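Local coordinates for protein BSU-2delta mutant (Bacillus subtilis, PDB 6W5F) that probably hydrolyses beta-lactam antibiotics as a class D serine beta-lactamase, built on the penicillin-binding-protein transpeptidase fold, at residues 31-36 / 55-60; 73-78 / 219-224; 80-85 / 131-136; 108-113 / 123-128. One frame throughout, in Å; residues are numbered along the deposited sequence.

Contact 1: 31-36 / 55-60; sequences HLNVSK and LQKDQT
His-31 and Gln-56 set their flat ends nearly parallel, the imidazole and amide planes being only 9° apart, while Lys-57 runs past the same imidazole in the opposite direction. The site is the hairpin between strands 48-54 and 59-63, which holds a G1 beta bulge: Asp-58 and Gln-59 both face Asp-54. The loop 31-36 lies along this hairpin at the edge of the sheet. The methylenes of Lys-57 pass obliquely beside the ring, with His-31 CD2 3.5 Å from Lys-57 CE. Its extended chain carries the ammonium group beyond the histidine to the side-chain carbonyl of Asn-33, where Lys-57 NZ donates to Asn-33 OD1 at 2.8 Å, lying in the carbonyl plane on a lone pair with a C=O...N angle of 131°. The ring's rotation is fixed at both nitrogens, NE2 being hydrogen-bonded to Asp-54 OD2 and ND1 to a water at 2.8 Å. That water donates in turn to Gln-56 OE1, so the parallel planes are linked through solvent. Further along, Val-34 is the buried member of this mostly solvent-facing contact. A chi1 of -58° places its CG1 opposite the carbonyl carbon and leaves CG2 between backbone N and carbonyl carbon, 3.9 Å from Thr-60 C; Leu-52 and Tyr-235 of the neighbouring strands adjoin it too. Beside it Gln-59 bridges to the loop through two waters. One accepts from Val-34 N and the other bonds to Ser-35 OG at 2.7 Å; both donate to the same atom, Gln-59 OE1.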
loop_
_atom_site.group_PDB
_atom_site.type_symbol
_atom_site.label_atom_id
_atom_site.label_comp_id
_atom_site.label_asym_id
_atom_site.label_seq_id
_atom_site.Cartn_x
_atom_site.Cartn_y
_atom_site.Cartn_z
ATOM N N HIS B 31 -12.404 9.961 -21.046
ATOM C CA HIS B 31 -11.505 8.984 -20.450
ATOM C C HIS B 31 -10.051 9.429 -20.554
ATOM O O HIS B 31 -9.598 9.834 -21.629
ATOM C CB HIS B 31 -11.662 7.618 -21.113
ATOM C CG HIS B 31 -10.851 6.559 -20.445
ATOM N ND1 HIS B 31 -11.311 5.853 -19.352
ATOM C CD2 HIS B 31 -9.590 6.121 -20.674
ATOM C CE1 HIS B 31 -10.376 5.011 -18.952
ATOM N NE2 HIS B 31 -9.318 5.160 -19.730
ATOM N N LEU B 32 -9.314 9.319 -19.446
ATOM C CA LEU B 32 -7.900 9.687 -19.435
ATOM C C LEU B 32 -7.058 8.523 -19.954
ATOM O O LEU B 32 -6.939 7.482 -19.297
ATOM C CB LEU B 32 -7.450 10.093 -18.033
ATOM C CG LEU B 32 -5.926 10.211 -17.874
ATOM C CD1 LEU B 32 -5.399 11.433 -18.618
ATOM C CD2 LEU B 32 -5.479 10.214 -16.406
ATOM N N ASN B 33 -6.475 8.698 -21.136
ATOM C CA ASN B 33 -5.440 7.795 -21.617
ATOM C C ASN B 33 -4.109 8.179 -20.987
ATOM O O ASN B 33 -3.745 9.359 -20.947
ATOM C CB ASN B 33 -5.330 7.865 -23.142
ATOM C CG ASN B 33 -6.571 7.356 -23.856
ATOM O OD1 ASN B 33 -7.228 6.428 -23.396
ATOM N ND2 ASN B 33 -6.869 7.942 -25.018
ATOM N N VAL B 34 -3.355 7.176 -20.520
ATOM C CA VAL B 34 -2.168 7.482 -19.722
ATOM C C VAL B 34 -0.877 7.608 -20.524
ATOM O O VAL B 34 0.126 8.083 -19.972
ATOM C CB VAL B 34 -1.941 6.437 -18.606
ATOM C CG1 VAL B 34 -3.164 6.351 -17.690
ATOM C CG2 VAL B 34 -1.579 5.063 -19.181
ATOM N N SER B 35 -0.865 7.222 -21.804
ATOM C CA SER B 35 0.412 7.061 -22.506
ATOM C C SER B 35 1.177 8.372 -22.667
ATOM O O SER B 35 2.417 8.360 -22.681
ATOM C CB SER B 35 0.197 6.432 -23.881
ATOM O OG SER B 35 -0.176 5.071 -23.766
ATOM N N LYS B 36 0.478 9.502 -22.788
ATOM C CA LYS B 36 1.128 10.781 -23.041
ATOM C C LYS B 36 1.282 11.630 -21.784
ATOM O O LYS B 36 1.523 12.838 -21.888
ATOM C CB LYS B 36 0.361 11.556 -24.110
ATOM C CG LYS B 36 0.244 10.831 -25.436
ATOM C CD LYS B 36 1.605 10.363 -25.923
ATOM C CE LYS B 36 1.523 9.794 -27.323
ATOM N NZ LYS B 36 2.855 9.316 -27.817
ATOM N N LEU B 55 -7.037 0.622 -15.612
ATOM C CA LEU B 55 -7.644 -0.705 -15.509
ATOM C C LEU B 55 -8.554 -1.012 -16.699
ATOM O O LEU B 55 -8.513 -2.123 -17.245
ATOM C CB LEU B 55 -8.413 -0.817 -14.193
ATOM C CG LEU B 55 -7.513 -1.094 -12.972
ATOM C CD1 LEU B 55 -8.192 -0.710 -11.644
ATOM C CD2 LEU B 55 -7.014 -2.544 -12.942
ATOM N N GLN B 56 -9.380 -0.045 -17.114
ATOM C CA GLN B 56 -10.290 -0.274 -18.238
ATOM C C GLN B 56 -9.542 -0.601 -19.523
ATOM O O GLN B 56 -9.958 -1.483 -20.285
ATOM C CB GLN B 56 -11.178 0.950 -18.454
ATOM C CG GLN B 56 -12.332 1.031 -17.469
ATOM C CD GLN B 56 -13.307 2.144 -17.796
ATOM O OE1 GLN B 56 -13.072 2.952 -18.695
ATOM N NE2 GLN B 56 -14.421 2.186 -17.065
ATOM N N LYS B 57 -8.458 0.116 -19.802
ATOM C CA LYS B 57 -7.794 -0.021 -21.089
ATOM C C LYS B 57 -6.547 -0.886 -21.029
ATOM O O LYS B 57 -5.980 -1.191 -22.088
ATOM C CB LYS B 57 -7.435 1.359 -21.644
ATOM C CG LYS B 57 -8.656 2.201 -21.942
ATOM C CD LYS B 57 -8.343 3.346 -22.864
ATOM C CE LYS B 57 -9.628 3.951 -23.405
ATOM N NZ LYS B 57 -9.368 4.960 -24.476
ATOM N N ASP B 58 -6.120 -1.292 -19.829
ATOM C CA ASP B 58 -4.957 -2.157 -19.651
ATOM C C ASP B 58 -3.701 -1.525 -20.255
ATOM O O ASP B 58 -2.997 -2.127 -21.065
ATOM C CB ASP B 58 -5.218 -3.544 -20.237
ATOM C CG ASP B 58 -4.215 -4.582 -19.768
ATOM O OD1 ASP B 58 -3.475 -4.328 -18.793
ATOM O OD2 ASP B 58 -4.162 -5.657 -20.392
ATOM N N GLN B 59 -3.429 -0.286 -19.855
ATOM C CA GLN B 59 -2.235 0.431 -20.273
ATOM C C GLN B 59 -1.566 1.013 -19.041
ATOM O O GLN B 59 -2.233 1.344 -18.058
ATOM C CB GLN B 59 -2.554 1.557 -21.269
ATOM C CG GLN B 59 -2.879 1.087 -22.679
ATOM C CD GLN B 59 -3.035 2.247 -23.640
ATOM O OE1 GLN B 59 -4.050 2.947 -23.632
ATOM N NE2 GLN B 59 -2.020 2.472 -24.457
ATOM N N THR B 60 -0.242 1.145 -19.103
ATOM C CA THR B 60 0.540 1.603 -17.962
ATOM C C THR B 60 1.487 2.710 -18.394
ATOM O O THR B 60 2.197 2.574 -19.399
ATOM C CB THR B 60 1.331 0.454 -17.335
ATOM O OG1 THR B 60 0.441 -0.636 -17.076
ATOM C CG2 THR B 60 1.970 0.895 -16.015
HETATM O O HOH W 1 -14.082 6.002 -19.060
HETATM O O HOH W 2 -4.592 4.610 -20.861
HETATM O O HOH W 3 -2.830 5.584 -23.858
#

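Contact 2: 73-78 / 219-224; sequences TPQSTF and MGLGWF
The indole of Trp-223 presents its N-H edge to the chain before Thr-77: Thr-73 O lies close to the ring plane, 12° out of it, and accepts from Trp-223 NE1 at 2.9 Å with an N-H...O angle of 159°. Pro-74 O comes obliquely to the same ring, 3.5 Å from Trp-223 CD1. Also oblique is the methyl of Thr-77, whose CG2 touches Trp-223 CB at 3.5 Å, the threonine standing roughly perpendicular to the tryptophan side chain. In Thr-77 a chi1 of 70° turns OG1 back over its own turn and leaves CG2 for the tryptophan. Pro-74 O is gripped twice from one face of its plane, by Thr-77 OG1 at 2.7 Å and by Thr-77 N at 3.2 Å. Gln-75 is anchored at both ends of its amide, NE2 bonding to Thr-217 O and OE1 receiving Gln-165 N, while its CG touches Leu-221 CD2 at 4.2 Å. The next residue, Ser-76, hydrogen-bonds a malonate ion through OG. Strand 221-230 thus backs the turn that opens the Ser-Thr-Phe-Lys sequence at 76-79, the S-x-x-K motif that in serine beta-lactamases carries the nucleophile at the junction of the sheet and the helical part.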
loop_
_atom_site.group_PDB
_atom_site.type_symbol
_atom_site.label_atom_id
_atom_site.label_comp_id
_atom_site.label_asym_id
_atom_site.label_seq_id
_atom_site.Cartn_x
_atom_site.Cartn_y
_atom_site.Cartn_z
ATOM N N THR B 73 12.597 -2.164 0.442
ATOM C CA THR B 73 11.779 -2.623 1.553
ATOM C C THR B 73 10.392 -1.982 1.471
ATOM O O THR B 73 10.272 -0.791 1.155
ATOM C CB THR B 73 12.458 -2.305 2.890
ATOM O OG1 THR B 73 12.560 -0.887 3.084
ATOM C CG2 THR B 73 13.854 -2.932 2.926
ATOM N N PRO B 74 9.320 -2.740 1.737
ATOM C CA PRO B 74 7.970 -2.185 1.557
ATOM C C PRO B 74 7.521 -1.259 2.677
ATOM O O PRO B 74 6.575 -0.488 2.474
ATOM C CB PRO B 74 7.081 -3.440 1.489
ATOM C CG PRO B 74 7.839 -4.470 2.308
ATOM C CD PRO B 74 9.303 -4.190 2.011
ATOM N N GLN B 75 8.152 -1.314 3.845
ATOM C CA GLN B 75 7.723 -0.512 4.998
ATOM C C GLN B 75 6.249 -0.814 5.275
ATOM O O GLN B 75 5.782 -1.939 5.045
ATOM C CB GLN B 75 8.028 0.962 4.764
ATOM C CG GLN B 75 9.483 1.251 4.479
ATOM C CD GLN B 75 10.407 0.638 5.519
ATOM O OE1 GLN B 75 11.098 -0.343 5.247
ATOM N NE2 GLN B 75 10.417 1.213 6.723
ATOM N N SER B 76 5.494 0.186 5.746
ATOM C CA SER B 76 4.106 -0.084 6.103
ATOM C C SER B 76 3.194 -0.318 4.907
ATOM O O SER B 76 2.019 -0.641 5.133
ATOM C CB SER B 76 3.541 1.044 6.960
ATOM O OG SER B 76 4.114 1.020 8.263
ATOM N N THR B 77 3.659 -0.215 3.657
ATOM C CA THR B 77 2.779 -0.700 2.589
ATOM C C THR B 77 2.523 -2.197 2.715
ATOM O O THR B 77 1.552 -2.703 2.136
ATOM C CB THR B 77 3.328 -0.405 1.179
ATOM O OG1 THR B 77 4.489 -1.210 0.914
ATOM C CG2 THR B 77 3.608 1.086 0.983
ATOM N N PHE B 78 3.341 -2.910 3.495
ATOM C CA PHE B 78 3.083 -4.325 3.718
ATOM C C PHE B 78 1.845 -4.556 4.583
ATOM O O PHE B 78 1.316 -5.670 4.576
ATOM C CB PHE B 78 4.298 -5.008 4.364
ATOM C CG PHE B 78 4.147 -6.497 4.447
ATOM C CD1 PHE B 78 4.281 -7.280 3.306
ATOM C CD2 PHE B 78 3.819 -7.114 5.649
ATOM C CE1 PHE B 78 4.103 -8.648 3.360
ATOM C CE2 PHE B 78 3.629 -8.498 5.705
ATOM C CZ PHE B 78 3.784 -9.261 4.561
ATOM N N MET B 219 14.045 6.348 6.489
ATOM C CA MET B 219 15.066 7.327 6.140
ATOM C C MET B 219 15.322 7.274 4.641
ATOM O O MET B 219 15.767 6.247 4.117
ATOM C CB MET B 219 16.356 7.044 6.919
ATOM C CG MET B 219 17.391 8.180 6.945
ATOM S SD MET B 219 18.239 8.592 5.394
ATOM C CE MET B 219 19.099 7.061 5.029
ATOM N N GLY B 220 15.007 8.368 3.951
ATOM C CA GLY B 220 15.293 8.464 2.529
ATOM C C GLY B 220 14.544 7.475 1.662
ATOM O O GLY B 220 15.053 7.075 0.609
ATOM N N LEU B 221 13.350 7.058 2.080
ATOM C CA LEU B 221 12.546 6.126 1.303
ATOM C C LEU B 221 11.083 6.374 1.619
ATOM O O LEU B 221 10.699 6.387 2.792
ATOM C CB LEU B 221 12.911 4.671 1.613
ATOM C CG LEU B 221 11.954 3.629 1.031
ATOM C CD1 LEU B 221 11.964 3.708 -0.479
ATOM C CD2 LEU B 221 12.319 2.227 1.499
ATOM N N GLY B 222 10.279 6.585 0.580
ATOM C CA GLY B 222 8.860 6.805 0.760
ATOM C C GLY B 222 8.030 6.098 -0.286
ATOM O O GLY B 222 8.434 5.999 -1.446
ATOM N N TRP B 223 6.861 5.605 0.122
ATOM C CA TRP B 223 5.915 4.953 -0.760
ATOM C C TRP B 223 4.538 5.588 -0.612
ATOM O O TRP B 223 4.129 5.980 0.486
ATOM C CB TRP B 223 5.742 3.482 -0.413
ATOM C CG TRP B 223 6.858 2.505 -0.597
ATOM C CD1 TRP B 223 7.742 2.075 0.359
ATOM C CD2 TRP B 223 7.099 1.697 -1.757
ATOM N NE1 TRP B 223 8.558 1.089 -0.157
ATOM C CE2 TRP B 223 8.186 0.845 -1.457
ATOM C CE3 TRP B 223 6.530 1.646 -3.035
ATOM C CZ2 TRP B 223 8.696 -0.071 -2.376
ATOM C CZ3 TRP B 223 7.045 0.740 -3.955
ATOM C CH2 TRP B 223 8.117 -0.105 -3.622
ATOM N N PHE B 224 3.792 5.622 -1.709
ATOM C CA PHE B 224 2.342 5.772 -1.646
ATOM C C PHE B 224 1.779 4.910 -2.762
ATOM O O PHE B 224 2.080 5.141 -3.940
ATOM C CB PHE B 224 1.881 7.230 -1.784
ATOM C CG PHE B 224 0.398 7.405 -1.563
ATOM C CD1 PHE B 224 -0.192 6.990 -0.374
ATOM C CD2 PHE B 224 -0.402 7.959 -2.544
ATOM C CE1 PHE B 224 -1.558 7.136 -0.171
ATOM C CE2 PHE B 224 -1.764 8.118 -2.348
ATOM C CZ PHE B 224 -2.346 7.708 -1.161
#

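Contact 3: 80-85 / 131-136; sequences VVNALI and ALARDI
The side-chain amide of Asn-82 reaches across to helix 126-136, where ND2 makes a weak hydrogen bond to Tyr-129 O and lies 4.0 Å from Ala-133 CB. Its other end is closed in by hydrocarbon: Ile-136 CD1 presses on Asn-82 OD1 at 3.2 Å and Leu-132 CG stands 3.8 Å away, and this buried oxygen has no hydrogen-bonding partner in the model. A chi1 of -144°, some way from a staggered value, swings the amide out from helix 79-88. Asn-82 and Leu-132 lie alongside one another, pointing in opposing senses, which brings the leucine methyl CD2 within 3.6 Å of Asn-82 O. These two helices belong to the helical part of the serine beta-lactamase fold, the first of them running on from the S-x-x-K sequence. The axes of segments 80-85 and 131-136 come within 10.1 Å, at 47° to each other. One turn beyond Asn-82 the meeting becomes wholly apolar. Ile-85 and Ile-136 lie roughly perpendicular, and Ile-85 CG2 sits 3.8 Å from both Ile-136 CD1 and Ile-136 CG2. Met-141 of helix 138-147 touches both isoleucines, while Ala-91 packs on Leu-132.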
loop_
_atom_site.group_PDB
_atom_site.type_symbol
_atom_site.label_atom_id
_atom_site.label_comp_id
_atom_site.label_asym_id
_atom_site.label_seq_id
_atom_site.Cartn_x
_atom_site.Cartn_y
_atom_site.Cartn_z
ATOM N N VAL B 80 -1.049 -3.782 3.926
ATOM C CA VAL B 80 -2.111 -4.243 3.035
ATOM C C VAL B 80 -2.108 -5.763 2.962
ATOM O O VAL B 80 -3.161 -6.404 3.078
ATOM C CB VAL B 80 -1.950 -3.610 1.639
ATOM C CG1 VAL B 80 -2.984 -4.208 0.673
ATOM C CG2 VAL B 80 -2.085 -2.101 1.726
ATOM N N VAL B 81 -0.919 -6.364 2.807
ATOM C CA VAL B 81 -0.801 -7.816 2.677
ATOM C C VAL B 81 -1.082 -8.494 4.010
ATOM O O VAL B 81 -1.795 -9.500 4.080
ATOM C CB VAL B 81 0.600 -8.183 2.158
ATOM C CG1 VAL B 81 0.820 -9.699 2.135
ATOM C CG2 VAL B 81 0.827 -7.562 0.781
ATOM N N ASN B 82 -0.489 -7.972 5.079
ATOM C CA ASN B 82 -0.724 -8.494 6.422
ATOM C C ASN B 82 -2.220 -8.540 6.743
ATOM O O ASN B 82 -2.723 -9.524 7.301
ATOM C CB ASN B 82 0.031 -7.596 7.412
ATOM C CG ASN B 82 0.618 -8.337 8.592
ATOM O OD1 ASN B 82 0.281 -9.481 8.861
ATOM N ND2 ASN B 82 1.504 -7.657 9.326
ATOM N N ALA B 83 -2.951 -7.481 6.396
ATOM C CA ALA B 83 -4.384 -7.458 6.685
ATOM C C ALA B 83 -5.136 -8.498 5.872
ATOM O O ALA B 83 -6.028 -9.164 6.399
ATOM C CB ALA B 83 -4.958 -6.062 6.431
ATOM N N LEU B 84 -4.807 -8.646 4.589
ATOM C CA LEU B 84 -5.484 -9.646 3.768
ATOM C C LEU B 84 -5.271 -11.043 4.336
ATOM O O LEU B 84 -6.225 -11.811 4.520
ATOM C CB LEU B 84 -4.967 -9.575 2.333
ATOM C CG LEU B 84 -5.368 -8.363 1.492
ATOM C CD1 LEU B 84 -4.435 -8.222 0.282
ATOM C CD2 LEU B 84 -6.813 -8.488 1.032
ATOM N N ILE B 85 -4.014 -11.397 4.604
ATOM C CA ILE B 85 -3.715 -12.717 5.148
ATOM C C ILE B 85 -4.386 -12.890 6.499
ATOM O O ILE B 85 -5.006 -13.923 6.777
ATOM C CB ILE B 85 -2.197 -12.933 5.254
ATOM C CG1 ILE B 85 -1.531 -12.839 3.876
ATOM C CG2 ILE B 85 -1.918 -14.289 5.911
ATOM C CD1 ILE B 85 -0.008 -12.795 3.993
ATOM N N ALA B 131 1.724 -7.751 16.156
ATOM C CA ALA B 131 0.980 -8.818 16.824
ATOM C C ALA B 131 0.259 -9.688 15.806
ATOM O O ALA B 131 0.223 -10.920 15.941
ATOM C CB ALA B 131 -0.016 -8.228 17.825
ATOM N N LEU B 132 -0.325 -9.059 14.781
ATOM C CA LEU B 132 -0.991 -9.825 13.736
ATOM C C LEU B 132 -0.014 -10.759 13.036
ATOM O O LEU B 132 -0.331 -11.926 12.788
ATOM C CB LEU B 132 -1.643 -8.868 12.739
ATOM C CG LEU B 132 -2.345 -9.519 11.545
ATOM C CD1 LEU B 132 -3.297 -10.616 12.024
ATOM C CD2 LEU B 132 -3.080 -8.445 10.743
ATOM N N ALA B 133 1.173 -10.259 12.689
ATOM C CA ALA B 133 2.145 -11.101 11.997
ATOM C C ALA B 133 2.520 -12.320 12.833
ATOM O O ALA B 133 2.652 -13.433 12.302
ATOM C CB ALA B 133 3.389 -10.284 11.647
ATOM N N ARG B 134 2.683 -12.135 14.147
ATOM C CA ARG B 134 3.012 -13.268 15.006
ATOM C C ARG B 134 1.880 -14.290 15.024
ATOM O O ARG B 134 2.133 -15.501 15.052
ATOM C CB ARG B 134 3.332 -12.779 16.420
ATOM C CG ARG B 134 4.588 -11.931 16.480
ATOM C CD ARG B 134 5.099 -11.737 17.907
ATOM N NE ARG B 134 4.090 -11.114 18.765
ATOM C CZ ARG B 134 3.934 -9.800 18.901
ATOM N NH1 ARG B 134 4.708 -8.957 18.218
ATOM N NH2 ARG B 134 2.993 -9.321 19.703
ATOM N N ASP B 135 0.625 -13.824 14.995
ATOM C CA ASP B 135 -0.494 -14.763 14.990
ATOM C C ASP B 135 -0.586 -15.501 13.659
ATOM O O ASP B 135 -0.910 -16.695 13.623
ATOM C CB ASP B 135 -1.800 -14.035 15.300
ATOM C CG ASP B 135 -1.941 -13.704 16.773
ATOM O OD1 ASP B 135 -1.203 -14.298 17.595
ATOM O OD2 ASP B 135 -2.800 -12.864 17.121
ATOM N N ILE B 136 -0.312 -14.813 12.550
ATOM C CA ILE B 136 -0.249 -15.506 11.264
ATOM C C ILE B 136 0.825 -16.584 11.314
ATOM O O ILE B 136 0.588 -17.748 10.959
ATOM C CB ILE B 136 -0.001 -14.497 10.131
ATOM C CG1 ILE B 136 -1.241 -13.630 9.912
ATOM C CG2 ILE B 136 0.363 -15.209 8.818
ATOM C CD1 ILE B 136 -0.976 -12.424 9.058
#

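Contact 4: 108-113 / 123-128; sequences FESWNR and ESAIWY
A chi1 of 159° carries Ser-110 OG away from its own backbone N and into segment 123-128, where Glu-123, with a chi1 of 57°, brings its carboxylate to meet it. The hydroxyl is used in both directions: it donates to the anti lone pair of Glu-123 OE2 at 2.8 Å and accepts from Ala-125 N at 2.9 Å. Glu-123 OE1 turns to Arg-113 NH1 in a long salt bridge of 3.9 Å, well out of the guanidinium plane; a water joins the same two atoms. Ser-124, Ala-125 and Ile-126 occupy what is probably the S-x-V motif of class D enzymes, here S-A-I, and Ser-124 O bonds to Lys-79 of the S-x-x-K motif. A malonate ion lies near the Ser-124 side chain. Trp-111 grips that serine through its ring edge, NE1 donating to Ser-124 OG at 2.8 Å close to the indole plane. Over one face Ile-126 CG2 makes a CH-pi contact, 3.6 Å from the six-membered ring's centroid; on the opposite face Phe-108 CD2 lies toward the rim. Trp-127 NE1 donates to Trp-111 O at 2.8 Å and 168°, with Arg-113 O also at the Trp-127 ring edge, 3.3 Å from CZ2.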
loop_
_atom_site.group_PDB
_atom_site.type_symbol
_atom_site.label_atom_id
_atom_site.label_comp_id
_atom_site.label_asym_id
_atom_site.label_seq_id
_atom_site.Cartn_x
_atom_site.Cartn_y
_atom_site.Cartn_z
ATOM N N PHE B 108 6.156 7.490 20.390
ATOM C CA PHE B 108 5.230 8.113 19.450
ATOM C C PHE B 108 3.801 8.008 19.968
ATOM O O PHE B 108 3.374 6.933 20.407
ATOM C CB PHE B 108 5.350 7.466 18.070
ATOM C CG PHE B 108 6.737 7.561 17.484
ATOM C CD1 PHE B 108 7.098 8.650 16.705
ATOM C CD2 PHE B 108 7.674 6.568 17.713
ATOM C CE1 PHE B 108 8.375 8.745 16.166
ATOM C CE2 PHE B 108 8.951 6.657 17.179
ATOM C CZ PHE B 108 9.301 7.746 16.402
ATOM N N GLU B 109 3.063 9.126 19.910
ATOM C CA GLU B 109 1.710 9.157 20.463
ATOM C C GLU B 109 0.745 8.260 19.701
ATOM O O GLU B 109 -0.268 7.837 20.276
ATOM C CB GLU B 109 1.171 10.586 20.493
ATOM C CG GLU B 109 1.248 11.231 21.882
ATOM C CD GLU B 109 0.427 10.487 22.928
ATOM O OE1 GLU B 109 -0.818 10.458 22.801
ATOM O OE2 GLU B 109 1.026 9.923 23.871
ATOM N N SER B 110 1.024 7.959 18.429
ATOM C CA SER B 110 0.223 6.964 17.724
ATOM C C SER B 110 0.287 5.619 18.430
ATOM O O SER B 110 -0.678 4.851 18.400
ATOM C CB SER B 110 0.703 6.828 16.273
ATOM O OG SER B 110 0.304 5.595 15.690
ATOM N N TRP B 111 1.403 5.328 19.095
ATOM C CA TRP B 111 1.583 4.029 19.727
ATOM C C TRP B 111 0.886 3.909 21.075
ATOM O O TRP B 111 0.819 2.797 21.609
ATOM C CB TRP B 111 3.071 3.738 19.920
ATOM C CG TRP B 111 3.889 3.711 18.652
ATOM C CD1 TRP B 111 3.455 3.931 17.359
ATOM C CD2 TRP B 111 5.291 3.444 18.563
ATOM N NE1 TRP B 111 4.509 3.809 16.488
ATOM C CE2 TRP B 111 5.646 3.514 17.199
ATOM C CE3 TRP B 111 6.284 3.152 19.508
ATOM C CZ2 TRP B 111 6.950 3.303 16.760
ATOM C CZ3 TRP B 111 7.583 2.944 19.067
ATOM C CH2 TRP B 111 7.902 3.018 17.707
ATOM N N ASN B 112 0.361 5.009 21.620
ATOM C CA ASN B 112 -0.118 5.022 22.997
ATOM C C ASN B 112 -1.640 5.110 23.092
ATOM O O ASN B 112 -2.176 5.961 23.820
ATOM C CB ASN B 112 0.519 6.182 23.769
ATOM C CG ASN B 112 2.041 6.119 23.791
ATOM O OD1 ASN B 112 2.640 5.045 23.827
ATOM N ND2 ASN B 112 2.674 7.288 23.780
ATOM N N ARG B 113 -2.341 4.223 22.382
ATOM C CA ARG B 113 -3.796 4.142 22.458
ATOM C C ARG B 113 -4.235 2.785 21.933
ATOM O O ARG B 113 -3.486 2.106 21.222
ATOM C CB ARG B 113 -4.479 5.258 21.668
ATOM C CG ARG B 113 -4.234 5.186 20.171
ATOM C CD ARG B 113 -5.217 6.068 19.403
ATOM N NE ARG B 113 -4.897 7.482 19.553
ATOM C CZ ARG B 113 -5.216 8.419 18.664
ATOM N NH1 ARG B 113 -5.870 8.095 17.554
ATOM N NH2 ARG B 113 -4.879 9.681 18.886
ATOM N N GLU B 123 -2.176 4.804 10.365
ATOM C CA GLU B 123 -1.138 5.462 11.146
ATOM C C GLU B 123 -0.140 4.407 11.588
ATOM O O GLU B 123 -0.303 3.221 11.304
ATOM C CB GLU B 123 -1.724 6.211 12.342
ATOM C CG GLU B 123 -2.528 5.338 13.265
ATOM C CD GLU B 123 -3.107 6.120 14.415
ATOM O OE1 GLU B 123 -4.312 6.439 14.363
ATOM O OE2 GLU B 123 -2.349 6.425 15.365
ATOM N N SER B 124 0.900 4.844 12.291
ATOM C CA SER B 124 2.025 3.957 12.582
ATOM C C SER B 124 1.596 2.758 13.422
ATOM O O SER B 124 1.704 1.617 12.960
ATOM C CB SER B 124 3.150 4.721 13.282
ATOM O OG SER B 124 4.145 3.829 13.749
ATOM N N ALA B 125 1.099 3.006 14.637
ATOM C CA ALA B 125 0.508 1.971 15.508
ATOM C C ALA B 125 1.274 0.646 15.419
ATOM O O ALA B 125 0.695 -0.435 15.260
ATOM C CB ALA B 125 -0.966 1.772 15.173
ATOM N N ILE B 126 2.603 0.748 15.551
ATOM C CA ILE B 126 3.509 -0.269 15.015
ATOM C C ILE B 126 3.206 -1.642 15.601
ATOM O O ILE B 126 3.329 -2.672 14.918
ATOM C CB ILE B 126 4.972 0.148 15.266
ATOM C CG1 ILE B 126 5.935 -0.726 14.466
ATOM C CG2 ILE B 126 5.313 0.116 16.759
ATOM C CD1 ILE B 126 7.369 -0.228 14.529
ATOM N N TRP B 127 2.808 -1.683 16.868
ATOM C CA TRP B 127 2.690 -2.965 17.541
ATOM C C TRP B 127 1.468 -3.755 17.095
ATOM O O TRP B 127 1.437 -4.970 17.324
ATOM C CB TRP B 127 2.678 -2.765 19.060
ATOM C CG TRP B 127 1.751 -1.707 19.568
ATOM C CD1 TRP B 127 2.084 -0.440 19.940
ATOM C CD2 TRP B 127 0.332 -1.831 19.780
ATOM N NE1 TRP B 127 0.970 0.237 20.370
ATOM C CE2 TRP B 127 -0.117 -0.598 20.295
ATOM C CE3 TRP B 127 -0.587 -2.874 19.626
ATOM C CZ2 TRP B 127 -1.456 -0.361 20.611
ATOM C CZ3 TRP B 127 -1.916 -2.642 19.949
ATOM C CH2 TRP B 127 -2.339 -1.392 20.432
ATOM N N TYR B 128 0.473 -3.113 16.461
ATOM C CA TYR B 128 -0.734 -3.846 16.079
ATOM C C TYR B 128 -0.421 -4.879 15.007
ATOM O O TYR B 128 -0.728 -6.077 15.159
ATOM C CB TYR B 128 -1.840 -2.895 15.590
ATOM C CG TYR B 128 -3.156 -3.633 15.377
ATOM C CD1 TYR B 128 -3.319 -4.529 14.314
ATOM C CD2 TYR B 128 -4.222 -3.464 16.251
ATOM C CE1 TYR B 128 -4.500 -5.226 14.141
ATOM C CE2 TYR B 128 -5.410 -4.144 16.079
ATOM C CZ TYR B 128 -5.538 -5.034 15.033
ATOM O OH TYR B 128 -6.702 -5.742 14.874
HETATM O O HOH W 4 -6.559 6.029 16.067
#

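In the fold
From the N terminus, contact 1 closes first, folding the loop at 31-36 onto the hairpin at the edge of the sheet before contact 2 opens. Contact 2 spans the longest loop: residues 73-78, just ahead of helix 79-88, meet strand 221-230, tying the helical part to the sheet. Inside that loop contact 3 joins helix 79-88 to helix 126-136, and inside contact 3 in turn lies contact 4, bracing the start of helix 126-136 against the turn at 108-113. No two loops cross. Contacts 2 and 4 come within about 5 Å at their nearest atoms, where the S-x-x-K sequence neighbours the probable S-x-V sequence; contact 1 lies across the chain's centre from contacts 3 and 4.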